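Local coordinates for Serine/threonine-protein kinase Tel1 (Chaetomium thermophilum, PDB 6SKY) that probably phosphorylates serines and threonines followed by glutamine, histone H2A among its targets, to switch on checkpoint signalling at damaged DNA, at residues F1752-E1758 / E1826-S1832; W1762-A1767 / A1794-F1798; H1803-A1807 / H1865-V1869; I1843-L1847 / V1886-F1890. All coordinates share one frame; numbering follows the deposited sequence.

All four contacts lie in the alpha-solenoid, away from the nucleotide site. Interactions 2, 3 and 4 are largely buried, whereas interaction 1 reaches the surface, and its chemistry follows: interaction 1 has a salt bridge inside its first segment and a weak indole bond across, besides ring packing, while no clear hydrogen bond crosses the other three. Interactions 2 and 4 join helix to helix, each at 55°, but the axes are 8.9 Å apart in the first and 12.2 Å in the second. Interactions 2 and 3 share helix 1793-1808, and interaction 2 is nested inside the loop closed by interaction 1. Trp1762 and Trp1827 link interactions 1 and 2; Val1869 and Ile1846 link 3 and 4.

Interaction 1 of 4, residues F1752-E1758 / E1826-S1832; sequences FSARALE and EWLNFTS
Arg1755 and Glu1758 pack against the Phe1830 ring where, in the alpha-solenoid, the loop leading to helix 1762-1771 meets the end of helix 1815-1827 and the chain beyond it. The first bond of the Arg1755 side chain points away, but a bend at CG-CB (chi2 -60°) brings the guanidinium back, with its CZ 3.6 Å from Phe1830 CZ. The two planes stand 57° apart, so this is no flat stack. Glu1758, extended beyond CG, comes to the edge of the same ring, its CD 3.6 Å from Phe1830 CE2. Its two oxygens work separately: OE1 forms a salt bridge with Arg1755 NH1 of the same loop at 3.2 Å, and OE2 lies 3.1 Å from Ser1832 OG, a hydroxyl that could instead turn to Thr1831 O. With an alanine in place of Glu1758, the guanidinium would probably lose its carboxylate mate and be freer to swing off Phe1830. Nearer the helix, Leu1757 reaches over one face of the Trp1827 indole, CD1 making a CH-pi contact 4.2 Å from the centroid of the five-membered ring. At the indole's edge, Trp1827 NE1 gives a weak but nearly straight bond (166°) to Ser1753 O at 3.4 Å.

Interaction 2 of 4, residues W1762-A1767 / A1794-F1798; sequences WSQHLA and AERAF
Knob-into-hole packing joins helix 1762-1771 to helix 1793-1808 in the buried interior of the alpha-solenoid, with Phe1798 as the knob in a hole formed by Trp1762, Ser1763, Leu1766 and Ala1767. The short axes pass 8.9 Å apart and cross at 55°. Phe1798 reaches over because its CG lies anti to the backbone N (chi1 -165°), which carries the ring across to the neighbouring helix. Leu1766 meets the ring edge in plane, its CD2 3.5 Å from Phe1798 CZ. On the same end of the ring, Trp1762 CH2 lies 4.1 Å from Phe1798 CZ, the planes inclined at 45°. Ala1767 CB approaches Phe1798 CD1 at 4.3 Å. An alanine at Phe1798 would probably open a gap among these four residues and leave the Trp1762 indole and Leu1766 without this partner. One turn before Phe1798, Ala1794 CB rests 3.6 Å from Gln1764 CA, and the small methyl lets the backbones come close. Beyond the segments, the Trp1762 ring also meets Trp1827 edge-to-face, and Phe1798 touches Thr1845 of helix 1836-1849. Apart from a doubtful, too-close approach of Ser1763 to Glu1795 at the margin, the contacts are apolar, so the fit of shapes probably does most of the holding.

Interaction 3 of 4, residues H1803-A1807 / H1865-V1869; sequences HLVLA and HWLDV
His1803 turns its ring edge toward one face of the Trp1866 indole, and the indole with the helix residues round it forms the close-packed part of the contact. Three measurements define an offset edge-to-face arrangement: the His1803 ring and the six-membered ring of Trp1866 have centroids 5.2 Å apart, their planes stand at 82°, and His1803 CD2 lies 3.9 Å from Trp1866 CH2, toward the rim of the indole. The imidazole gets there because its CG is anti to the backbone N (chi1 172°). One nitrogen of each ring is engaged elsewhere: His1803 ND1 bonds with Ser1670 OG, and Trp1866 NE1 with Gln1852 O, which should limit their rotation. The helix meets the indole further with Leu1806 CB, 3.9 Å from Trp1866 CE3, and with Ala1807 CB, 4.0 Å from Trp1866 CH2. Leu1806 also extends past the ring to meet the next residue of the loop, its CD1 3.8 Å from Leu1867 CD2.

The other side is looser. His1865 and Asp1868 flank the buried pair Trp1866-Leu1867, are exposed, and make no contact with 1803-1807; there Lys1817 NZ bonds to His1865 O and makes only a long, weak ion pair with Asp1868. The buried pair, with exposed residues before and after it, thus seats the connection between helices 1836-1849 and 1871-1880 against helix 1793-1808, an inter-helical loop folded back onto the alpha-solenoid.

Interaction 4 of 4, residues I1843-L1847 / V1886-F1890; sequences INTIL and VALLF
Val1886 opens the contact by setting its CG1 between two side chains of helix 1836-1849, 3.8 Å from Leu1847 CD1 and 3.9 Å from Ile1843 CG2. The placement follows from chi1 of -178°, which puts CG1 anti to the backbone N; the other branch, CG2, touches Leu1847 CD1 as well. The chain then turns away for Ala1887 and Leu1888 and comes back with Leu1889, whose CD2 makes a more distant contact at 4.4 Å with Leu1847 CD2. Phe1890, one helical turn after Val1886, has its far ring atoms among three aliphatic side chains. Ile1843 CG2 lies at the edge of the ring, in its plane, 4.0 Å from Phe1890 CE2. Two more groups are placed obliquely at the far end. Leu1847 CD2 is 3.9 Å from Phe1890 CZ. Ile1846 CG2 is 4.0 Å from Phe1890 CZ. Branched aliphatic groups therefore gather round the far end of the ring, one of them in its plane, and no polar bond crosses. The short axes lie 12.2 Å apart at 55°, a spacing bridged by these longer side chains rather than by close backbones.

The pair also meets helix 2732-2755 of the kinase region, where Pro2732 touches Leu1847, Val1886 and Leu1889. Phe1890 also packs on Met1871, Ala1874 and Ala1875, so that helix 1884-1898 sits among helices 1836-1849, 1871-1880 and 2732-2755.

Interaction 1 of 4, residues F1752-E1758 / E1826-S1832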
loop_
_atom_site.group_PDB
_atom_site.type_symbol
_atom_site.label_atom_id
_atom_site.label_comp_id
_atom_site.label_asym_id
_atom_site.label_seq_id
_atom_site.Cartn_x
_atom_site.Cartn_y
_atom_site.Cartn_z
ATOM N N PHE A 1752 55.234 -30.118 8.398
ATOM C CA PHE A 1752 54.926 -29.356 7.194
ATOM C C PHE A 1752 54.188 -30.188 6.161
ATOM O O PHE A 1752 54.586 -30.218 4.994
ATOM C CB PHE A 1752 56.202 -28.806 6.565
ATOM C CG PHE A 1752 56.770 -27.628 7.280
ATOM C CD1 PHE A 1752 56.088 -26.430 7.310
ATOM C CD2 PHE A 1752 57.994 -27.708 7.905
ATOM C CE1 PHE A 1752 56.611 -25.339 7.961
ATOM C CE2 PHE A 1752 58.521 -26.621 8.558
ATOM C CZ PHE A 1752 57.828 -25.434 8.586
ATOM N N SER A 1753 53.109 -30.851 6.557
ATOM C CA SER A 1753 52.358 -31.658 5.610
ATOM C C SER A 1753 50.940 -31.812 6.124
ATOM O O SER A 1753 50.686 -31.724 7.324
ATOM C CB SER A 1753 53.006 -33.027 5.393
ATOM O OG SER A 1753 53.035 -33.771 6.595
ATOM N N ALA A 1754 50.020 -32.054 5.196
ATOM C CA ALA A 1754 48.618 -32.161 5.548
ATOM C C ALA A 1754 48.398 -33.324 6.512
ATOM O O ALA A 1754 49.297 -34.117 6.794
ATOM C CB ALA A 1754 47.764 -32.333 4.297
ATOM N N ARG A 1755 47.187 -33.379 7.060
ATOM C CA ARG A 1755 46.774 -34.386 8.032
ATOM C C ARG A 1755 47.517 -34.224 9.350
ATOM O O ARG A 1755 47.161 -34.857 10.348
ATOM C CB ARG A 1755 46.973 -35.800 7.481
ATOM C CG ARG A 1755 45.987 -36.164 6.399
ATOM C CD ARG A 1755 44.572 -36.102 6.932
ATOM N NE ARG A 1755 43.598 -35.893 5.871
ATOM C CZ ARG A 1755 42.289 -35.785 6.074
ATOM N NH1 ARG A 1755 41.800 -35.873 7.302
ATOM N NH2 ARG A 1755 41.470 -35.589 5.049
ATOM N N ALA A 1756 48.521 -33.354 9.376
ATOM C CA ALA A 1756 49.157 -32.961 10.619
ATOM C C ALA A 1756 48.416 -31.831 11.296
ATOM O O ALA A 1756 48.744 -31.492 12.433
ATOM C CB ALA A 1756 50.605 -32.540 10.378
ATOM N N LEU A 1757 47.434 -31.241 10.623
ATOM C CA LEU A 1757 46.617 -30.216 11.243
ATOM C C LEU A 1757 45.652 -30.785 12.272
ATOM O O LEU A 1757 45.054 -30.014 13.026
ATOM C CB LEU A 1757 45.847 -29.455 10.166
ATOM C CG LEU A 1757 45.403 -28.036 10.508
ATOM C CD1 LEU A 1757 46.567 -27.091 10.415
ATOM C CD2 LEU A 1757 44.298 -27.602 9.591
ATOM N N GLU A 1758 45.501 -32.106 12.339
ATOM C CA GLU A 1758 44.505 -32.720 13.202
ATOM C C GLU A 1758 45.068 -33.270 14.500
ATOM O O GLU A 1758 44.286 -33.702 15.352
ATOM C CB GLU A 1758 43.783 -33.840 12.457
ATOM C CG GLU A 1758 42.951 -33.348 11.305
ATOM C CD GLU A 1758 42.204 -34.459 10.615
ATOM O OE1 GLU A 1758 42.840 -35.472 10.261
ATOM O OE2 GLU A 1758 40.976 -34.326 10.433
ATOM N N GLU A 1826 47.386 -26.760 1.286
ATOM C CA GLU A 1826 46.705 -27.959 1.748
ATOM C C GLU A 1826 45.990 -27.761 3.071
ATOM O O GLU A 1826 44.959 -28.397 3.306
ATOM C CB GLU A 1826 47.707 -29.105 1.896
ATOM C CG GLU A 1826 48.376 -29.512 0.605
ATOM C CD GLU A 1826 47.499 -30.401 -0.245
ATOM O OE1 GLU A 1826 46.766 -31.231 0.328
ATOM O OE2 GLU A 1826 47.538 -30.271 -1.486
ATOM N N TRP A 1827 46.519 -26.899 3.938
ATOM C CA TRP A 1827 45.927 -26.691 5.252
ATOM C C TRP A 1827 44.654 -25.865 5.197
ATOM O O TRP A 1827 43.762 -26.065 6.024
ATOM C CB TRP A 1827 46.922 -26.004 6.173
ATOM C CG TRP A 1827 48.030 -26.863 6.603
ATOM C CD1 TRP A 1827 48.052 -28.215 6.627
ATOM C CD2 TRP A 1827 49.301 -26.430 7.079
ATOM N NE1 TRP A 1827 49.259 -28.660 7.091
ATOM C CE2 TRP A 1827 50.046 -27.576 7.374
ATOM C CE3 TRP A 1827 49.882 -25.180 7.280
ATOM C CZ2 TRP A 1827 51.337 -27.514 7.859
ATOM C CZ3 TRP A 1827 51.159 -25.119 7.759
ATOM C CH2 TRP A 1827 51.875 -26.276 8.046
ATOM N N LEU A 1828 44.553 -24.925 4.263
ATOM C CA LEU A 1828 43.376 -24.074 4.215
ATOM C C LEU A 1828 42.171 -24.781 3.623
ATOM O O LEU A 1828 41.040 -24.376 3.898
ATOM C CB LEU A 1828 43.676 -22.800 3.430
ATOM C CG LEU A 1828 44.665 -21.830 4.077
ATOM C CD1 LEU A 1828 44.899 -20.650 3.180
ATOM C CD2 LEU A 1828 44.186 -21.372 5.430
ATOM N N ASN A 1829 42.380 -25.821 2.826
ATOM C CA ASN A 1829 41.285 -26.597 2.247
ATOM C C ASN A 1829 41.016 -27.846 3.080
ATOM O O ASN A 1829 41.072 -28.967 2.591
ATOM C CB ASN A 1829 41.610 -26.964 0.805
ATOM C CG ASN A 1829 41.769 -25.754 -0.080
ATOM O OD1 ASN A 1829 40.889 -24.898 -0.143
ATOM N ND2 ASN A 1829 42.897 -25.668 -0.766
ATOM N N PHE A 1830 40.715 -27.648 4.358
ATOM C CA PHE A 1830 40.655 -28.750 5.317
ATOM C C PHE A 1830 39.361 -28.678 6.114
ATOM O O PHE A 1830 39.289 -27.982 7.129
ATOM C CB PHE A 1830 41.859 -28.717 6.241
ATOM C CG PHE A 1830 42.387 -30.066 6.587
ATOM C CD1 PHE A 1830 43.455 -30.597 5.895
ATOM C CD2 PHE A 1830 41.815 -30.807 7.597
ATOM C CE1 PHE A 1830 43.945 -31.835 6.208
ATOM C CE2 PHE A 1830 42.299 -32.049 7.914
ATOM C CZ PHE A 1830 43.366 -32.563 7.219
ATOM N N THR A 1831 38.352 -29.416 5.671
ATOM C CA THR A 1831 37.066 -29.479 6.354
ATOM C C THR A 1831 37.107 -30.634 7.346
ATOM O O THR A 1831 37.061 -31.801 6.949
ATOM C CB THR A 1831 35.936 -29.670 5.348
ATOM O OG1 THR A 1831 36.173 -28.855 4.194
ATOM C CG2 THR A 1831 34.604 -29.289 5.971
ATOM N N SER A 1832 37.202 -30.315 8.632
ATOM C CA SER A 1832 37.289 -31.343 9.657
ATOM C C SER A 1832 36.910 -30.737 10.994
ATOM O O SER A 1832 37.086 -29.539 11.216
ATOM C CB SER A 1832 38.692 -31.950 9.744
ATOM O OG SER A 1832 38.976 -32.760 8.624
#

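Interaction 2 of 4, residues W1762-A1767 / A1794-F1798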
loop_
_atom_site.group_PDB
_atom_site.type_symbol
_atom_site.label_atom_id
_atom_site.label_comp_id
_atom_site.label_asym_id
_atom_site.label_seq_id
_atom_site.Cartn_x
_atom_site.Cartn_y
_atom_site.Cartn_z
ATOM N N TRP A 1762 49.740 -29.888 16.939
ATOM C CA TRP A 1762 50.322 -29.368 15.710
ATOM C C TRP A 1762 51.078 -28.076 15.973
ATOM O O TRP A 1762 52.204 -27.891 15.500
ATOM C CB TRP A 1762 49.227 -29.149 14.671
ATOM C CG TRP A 1762 49.655 -28.353 13.487
ATOM C CD1 TRP A 1762 50.399 -28.784 12.443
ATOM C CD2 TRP A 1762 49.340 -26.986 13.216
ATOM N NE1 TRP A 1762 50.579 -27.774 11.542
ATOM C CE2 TRP A 1762 49.935 -26.658 11.997
ATOM C CE3 TRP A 1762 48.616 -26.007 13.895
ATOM C CZ2 TRP A 1762 49.831 -25.398 11.441
ATOM C CZ3 TRP A 1762 48.517 -24.763 13.342
ATOM C CH2 TRP A 1762 49.119 -24.467 12.130
ATOM N N SER A 1763 50.471 -27.174 16.741
ATOM C CA SER A 1763 51.078 -25.873 16.984
ATOM C C SER A 1763 52.405 -26.005 17.709
ATOM O O SER A 1763 53.369 -25.317 17.372
ATOM C CB SER A 1763 50.120 -25.002 17.783
ATOM O OG SER A 1763 49.501 -25.764 18.797
ATOM N N GLN A 1764 52.479 -26.892 18.698
ATOM C CA GLN A 1764 53.696 -27.036 19.488
ATOM C C GLN A 1764 54.837 -27.599 18.655
ATOM O O GLN A 1764 55.958 -27.076 18.678
ATOM C CB GLN A 1764 53.410 -27.924 20.690
ATOM C CG GLN A 1764 54.624 -28.541 21.309
ATOM C CD GLN A 1764 54.259 -29.591 22.325
ATOM O OE1 GLN A 1764 53.156 -29.587 22.864
ATOM N NE2 GLN A 1764 55.179 -30.508 22.586
ATOM N N HIS A 1765 54.562 -28.657 17.896
ATOM C CA HIS A 1765 55.582 -29.241 17.037
ATOM C C HIS A 1765 56.049 -28.253 15.979
ATOM O O HIS A 1765 57.253 -28.110 15.741
ATOM C CB HIS A 1765 55.040 -30.507 16.388
ATOM C CG HIS A 1765 54.592 -31.543 17.369
ATOM N ND1 HIS A 1765 55.174 -31.691 18.609
ATOM C CD2 HIS A 1765 53.623 -32.483 17.292
ATOM C CE1 HIS A 1765 54.576 -32.674 19.256
ATOM N NE2 HIS A 1765 53.631 -33.170 18.481
ATOM N N LEU A 1766 55.113 -27.554 15.334
ATOM C CA LEU A 1766 55.494 -26.617 14.282
ATOM C C LEU A 1766 56.248 -25.424 14.847
ATOM O O LEU A 1766 57.193 -24.932 14.225
ATOM C CB LEU A 1766 54.260 -26.156 13.518
ATOM C CG LEU A 1766 54.525 -25.233 12.337
ATOM C CD1 LEU A 1766 55.435 -25.895 11.346
ATOM C CD2 LEU A 1766 53.237 -24.871 11.682
ATOM N N ALA A 1767 55.862 -24.955 16.031
ATOM C CA ALA A 1767 56.576 -23.851 16.650
ATOM C C ALA A 1767 57.999 -24.244 16.993
ATOM O O ALA A 1767 58.930 -23.465 16.775
ATOM C CB ALA A 1767 55.831 -23.382 17.893
ATOM N N ALA A 1794 52.120 -22.741 23.228
ATOM C CA ALA A 1794 52.417 -22.695 21.803
ATOM C C ALA A 1794 51.322 -21.984 21.030
ATOM O O ALA A 1794 51.607 -21.227 20.101
ATOM C CB ALA A 1794 52.617 -24.103 21.268
ATOM N N GLU A 1795 50.064 -22.203 21.397
ATOM C CA GLU A 1795 48.984 -21.499 20.724
ATOM C C GLU A 1795 49.017 -20.007 21.007
ATOM O O GLU A 1795 48.642 -19.210 20.144
ATOM C CB GLU A 1795 47.638 -22.080 21.132
ATOM C CG GLU A 1795 47.356 -23.439 20.537
ATOM C CD GLU A 1795 47.926 -24.572 21.361
ATOM O OE1 GLU A 1795 47.958 -24.448 22.603
ATOM O OE2 GLU A 1795 48.338 -25.592 20.769
ATOM N N ARG A 1796 49.446 -19.602 22.198
ATOM C CA ARG A 1796 49.519 -18.180 22.495
ATOM C C ARG A 1796 50.724 -17.525 21.844
ATOM O O ARG A 1796 50.697 -16.320 21.587
ATOM C CB ARG A 1796 49.559 -17.944 24.005
ATOM C CG ARG A 1796 48.468 -18.650 24.763
ATOM C CD ARG A 1796 48.021 -17.875 25.984
ATOM N NE ARG A 1796 49.108 -17.565 26.904
ATOM C CZ ARG A 1796 49.596 -18.410 27.807
ATOM N NH1 ARG A 1796 49.102 -19.634 27.908
ATOM N NH2 ARG A 1796 50.587 -18.034 28.604
ATOM N N ALA A 1797 51.776 -18.289 21.568
ATOM C CA ALA A 1797 53.018 -17.730 21.063
ATOM C C ALA A 1797 53.241 -17.978 19.584
ATOM O O ALA A 1797 54.239 -17.507 19.044
ATOM C CB ALA A 1797 54.199 -18.290 21.850
ATOM N N PHE A 1798 52.350 -18.701 18.920
ATOM C CA PHE A 1798 52.566 -19.065 17.521
ATOM C C PHE A 1798 52.766 -17.877 16.586
ATOM O O PHE A 1798 53.729 -17.899 15.798
ATOM C CB PHE A 1798 51.402 -19.947 17.071
ATOM C CG PHE A 1798 51.654 -20.680 15.811
ATOM C CD1 PHE A 1798 52.497 -21.761 15.793
ATOM C CD2 PHE A 1798 51.038 -20.299 14.644
ATOM C CE1 PHE A 1798 52.728 -22.436 14.641
ATOM C CE2 PHE A 1798 51.268 -20.976 13.488
ATOM C CZ PHE A 1798 52.113 -22.044 13.486
#

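Interaction 3 of 4, residues H1803-A1807 / H1865-V1869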
loop_
_atom_site.group_PDB
_atom_site.type_symbol
_atom_site.label_atom_id
_atom_site.label_comp_id
_atom_site.label_asym_id
_atom_site.label_seq_id
_atom_site.Cartn_x
_atom_site.Cartn_y
_atom_site.Cartn_z
ATOM N N HIS A 1803 56.349 -14.770 12.941
ATOM C CA HIS A 1803 56.819 -13.473 12.482
ATOM C C HIS A 1803 58.311 -13.305 12.710
ATOM O O HIS A 1803 59.013 -12.780 11.846
ATOM C CB HIS A 1803 56.055 -12.354 13.173
ATOM C CG HIS A 1803 56.605 -10.994 12.891
ATOM N ND1 HIS A 1803 56.949 -10.109 13.885
ATOM C CD2 HIS A 1803 56.883 -10.374 11.725
ATOM C CE1 HIS A 1803 57.413 -9.000 13.344
ATOM N NE2 HIS A 1803 57.383 -9.135 12.033
ATOM N N LEU A 1804 58.820 -13.725 13.869
ATOM C CA LEU A 1804 60.244 -13.562 14.141
ATOM C C LEU A 1804 61.090 -14.351 13.153
ATOM O O LEU A 1804 62.101 -13.848 12.654
ATOM C CB LEU A 1804 60.563 -13.987 15.568
ATOM C CG LEU A 1804 60.269 -12.967 16.657
ATOM C CD1 LEU A 1804 60.392 -13.610 18.000
ATOM C CD2 LEU A 1804 61.231 -11.826 16.554
ATOM N N VAL A 1805 60.675 -15.572 12.829
ATOM C CA VAL A 1805 61.441 -16.368 11.877
ATOM C C VAL A 1805 61.390 -15.748 10.486
ATOM O O VAL A 1805 62.422 -15.616 9.809
ATOM C CB VAL A 1805 60.930 -17.815 11.865
ATOM C CG1 VAL A 1805 61.548 -18.571 10.727
ATOM C CG2 VAL A 1805 61.254 -18.473 13.169
ATOM N N LEU A 1806 60.191 -15.379 10.025
ATOM C CA LEU A 1806 60.066 -14.820 8.685
ATOM C C LEU A 1806 60.825 -13.510 8.563
ATOM O O LEU A 1806 61.416 -13.226 7.520
ATOM C CB LEU A 1806 58.599 -14.612 8.334
ATOM C CG LEU A 1806 57.715 -15.829 8.119
ATOM C CD1 LEU A 1806 56.314 -15.378 7.852
ATOM C CD2 LEU A 1806 58.210 -16.638 6.974
ATOM N N ALA A 1807 60.821 -12.697 9.616
ATOM C CA ALA A 1807 61.537 -11.434 9.572
ATOM C C ALA A 1807 63.036 -11.642 9.642
ATOM O O ALA A 1807 63.793 -10.860 9.060
ATOM C CB ALA A 1807 61.084 -10.536 10.715
ATOM N N HIS A 1865 53.408 -10.163 1.228
ATOM C CA HIS A 1865 54.593 -10.919 0.869
ATOM C C HIS A 1865 55.233 -11.629 2.048
ATOM O O HIS A 1865 56.269 -12.271 1.868
ATOM C CB HIS A 1865 55.621 -10.002 0.208
ATOM C CG HIS A 1865 55.154 -9.412 -1.083
ATOM N ND1 HIS A 1865 55.864 -8.445 -1.758
ATOM C CD2 HIS A 1865 54.048 -9.653 -1.823
ATOM C CE1 HIS A 1865 55.213 -8.114 -2.858
ATOM N NE2 HIS A 1865 54.107 -8.831 -2.920
ATOM N N TRP A 1866 54.665 -11.519 3.249
ATOM C CA TRP A 1866 55.143 -12.332 4.359
ATOM C C TRP A 1866 55.024 -13.809 4.019
ATOM O O TRP A 1866 56.005 -14.553 4.063
ATOM C CB TRP A 1866 54.362 -12.006 5.626
ATOM C CG TRP A 1866 54.774 -10.756 6.307
ATOM C CD1 TRP A 1866 54.016 -9.656 6.510
ATOM C CD2 TRP A 1866 56.040 -10.484 6.900
ATOM N NE1 TRP A 1866 54.726 -8.709 7.188
ATOM C CE2 TRP A 1866 55.976 -9.195 7.439
ATOM C CE3 TRP A 1866 57.223 -11.205 7.025
ATOM C CZ2 TRP A 1866 57.049 -8.611 8.086
ATOM C CZ3 TRP A 1866 58.278 -10.624 7.662
ATOM C CH2 TRP A 1866 58.190 -9.341 8.186
ATOM N N LEU A 1867 53.827 -14.243 3.666
ATOM C CA LEU A 1867 53.562 -15.559 3.115
ATOM C C LEU A 1867 52.987 -15.370 1.717
ATOM O O LEU A 1867 52.944 -14.261 1.191
ATOM C CB LEU A 1867 52.615 -16.345 4.016
ATOM C CG LEU A 1867 53.109 -16.615 5.430
ATOM C CD1 LEU A 1867 52.046 -17.306 6.231
ATOM C CD2 LEU A 1867 54.347 -17.458 5.383
ATOM N N ASP A 1868 52.548 -16.462 1.106
ATOM C CA ASP A 1868 51.872 -16.408 -0.188
ATOM C C ASP A 1868 50.561 -17.156 -0.020
ATOM O O ASP A 1868 50.492 -18.370 -0.218
ATOM C CB ASP A 1868 52.728 -16.988 -1.296
ATOM C CG ASP A 1868 53.639 -15.952 -1.923
ATOM O OD1 ASP A 1868 54.434 -15.333 -1.188
ATOM O OD2 ASP A 1868 53.561 -15.752 -3.151
ATOM N N VAL A 1869 49.526 -16.425 0.350
ATOM C CA VAL A 1869 48.236 -17.002 0.683
ATOM C C VAL A 1869 47.298 -16.827 -0.495
ATOM O O VAL A 1869 47.252 -15.761 -1.118
ATOM C CB VAL A 1869 47.659 -16.355 1.952
ATOM C CG1 VAL A 1869 46.465 -17.120 2.430
ATOM C CG2 VAL A 1869 48.708 -16.302 3.022
#

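Interaction 4 of 4, residues I1843-L1847 / V1886-F1890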
loop_
_atom_site.group_PDB
_atom_site.type_symbol
_atom_site.label_atom_id
_atom_site.label_comp_id
_atom_site.label_asym_id
_atom_site.label_seq_id
_atom_site.Cartn_x
_atom_site.Cartn_y
_atom_site.Cartn_z
ATOM N N ILE A 1843 44.508 -18.852 10.597
ATOM C CA ILE A 1843 43.881 -17.618 10.142
ATOM C C ILE A 1843 44.318 -16.438 10.997
ATOM O O ILE A 1843 44.595 -15.349 10.482
ATOM C CB ILE A 1843 42.356 -17.785 10.134
ATOM C CG1 ILE A 1843 41.953 -18.728 9.011
ATOM C CG2 ILE A 1843 41.685 -16.461 9.976
ATOM C CD1 ILE A 1843 40.692 -19.453 9.286
ATOM N N ASN A 1844 44.399 -16.632 12.312
ATOM C CA ASN A 1844 44.851 -15.551 13.177
ATOM C C ASN A 1844 46.312 -15.203 12.945
ATOM O O ASN A 1844 46.694 -14.043 13.090
ATOM C CB ASN A 1844 44.621 -15.914 14.632
ATOM C CG ASN A 1844 43.211 -15.678 15.056
ATOM O OD1 ASN A 1844 42.554 -16.558 15.588
ATOM N ND2 ASN A 1844 42.726 -14.480 14.817
ATOM N N THR A 1845 47.141 -16.172 12.568
ATOM C CA THR A 1845 48.520 -15.842 12.227
ATOM C C THR A 1845 48.594 -15.010 10.957
ATOM O O THR A 1845 49.372 -14.056 10.882
ATOM C CB THR A 1845 49.345 -17.110 12.069
ATOM O OG1 THR A 1845 49.233 -17.893 13.256
ATOM C CG2 THR A 1845 50.788 -16.765 11.854
ATOM N N ILE A 1846 47.812 -15.366 9.939
ATOM C CA ILE A 1846 47.777 -14.561 8.717
ATOM C C ILE A 1846 47.338 -13.137 9.029
ATOM O O ILE A 1846 47.938 -12.158 8.561
ATOM C CB ILE A 1846 46.855 -15.212 7.676
ATOM C CG1 ILE A 1846 47.416 -16.550 7.220
ATOM C CG2 ILE A 1846 46.680 -14.311 6.495
ATOM C CD1 ILE A 1846 46.520 -17.268 6.270
ATOM N N LEU A 1847 46.283 -12.997 9.830
ATOM C CA LEU A 1847 45.822 -11.671 10.213
ATOM C C LEU A 1847 46.908 -10.894 10.937
ATOM O O LEU A 1847 47.124 -9.714 10.662
ATOM C CB LEU A 1847 44.585 -11.778 11.091
ATOM C CG LEU A 1847 43.269 -12.145 10.438
ATOM C CD1 LEU A 1847 42.211 -12.136 11.492
ATOM C CD2 LEU A 1847 42.960 -11.153 9.370
ATOM N N VAL A 1886 36.258 -11.522 9.174
ATOM C CA VAL A 1886 37.551 -11.932 8.643
ATOM C C VAL A 1886 37.390 -12.502 7.243
ATOM O O VAL A 1886 38.195 -12.230 6.347
ATOM C CB VAL A 1886 38.210 -12.939 9.601
ATOM C CG1 VAL A 1886 39.551 -13.328 9.107
ATOM C CG2 VAL A 1886 38.318 -12.354 10.976
ATOM N N ALA A 1887 36.335 -13.283 7.027
ATOM C CA ALA A 1887 36.084 -13.856 5.712
ATOM C C ALA A 1887 35.786 -12.780 4.684
ATOM O O ALA A 1887 36.221 -12.877 3.536
ATOM C CB ALA A 1887 34.930 -14.844 5.790
ATOM N N LEU A 1888 35.045 -11.745 5.074
ATOM C CA LEU A 1888 34.764 -10.650 4.154
ATOM C C LEU A 1888 36.026 -9.874 3.808
ATOM O O LEU A 1888 36.232 -9.502 2.648
ATOM C CB LEU A 1888 33.713 -9.728 4.755
ATOM C CG LEU A 1888 33.250 -8.547 3.916
ATOM C CD1 LEU A 1888 32.738 -9.009 2.588
ATOM C CD2 LEU A 1888 32.181 -7.823 4.646
ATOM N N LEU A 1889 36.885 -9.620 4.791
ATOM C CA LEU A 1889 38.151 -8.961 4.491
ATOM C C LEU A 1889 38.995 -9.785 3.524
ATOM O O LEU A 1889 39.583 -9.242 2.580
ATOM C CB LEU A 1889 38.911 -8.692 5.782
ATOM C CG LEU A 1889 40.312 -8.103 5.666
ATOM C CD1 LEU A 1889 40.294 -6.753 5.023
ATOM C CD2 LEU A 1889 40.911 -8.007 7.023
ATOM N N PHE A 1890 39.065 -11.099 3.734
ATOM C CA PHE A 1890 39.825 -11.941 2.817
ATOM C C PHE A 1890 39.203 -11.964 1.431
ATOM O O PHE A 1890 39.918 -11.993 0.431
ATOM C CB PHE A 1890 39.931 -13.356 3.362
ATOM C CG PHE A 1890 40.901 -13.502 4.479
ATOM C CD1 PHE A 1890 42.020 -12.718 4.543
ATOM C CD2 PHE A 1890 40.689 -14.431 5.468
ATOM C CE1 PHE A 1890 42.905 -12.859 5.572
ATOM C CE2 PHE A 1890 41.573 -14.575 6.489
ATOM C CZ PHE A 1890 42.679 -13.790 6.543
#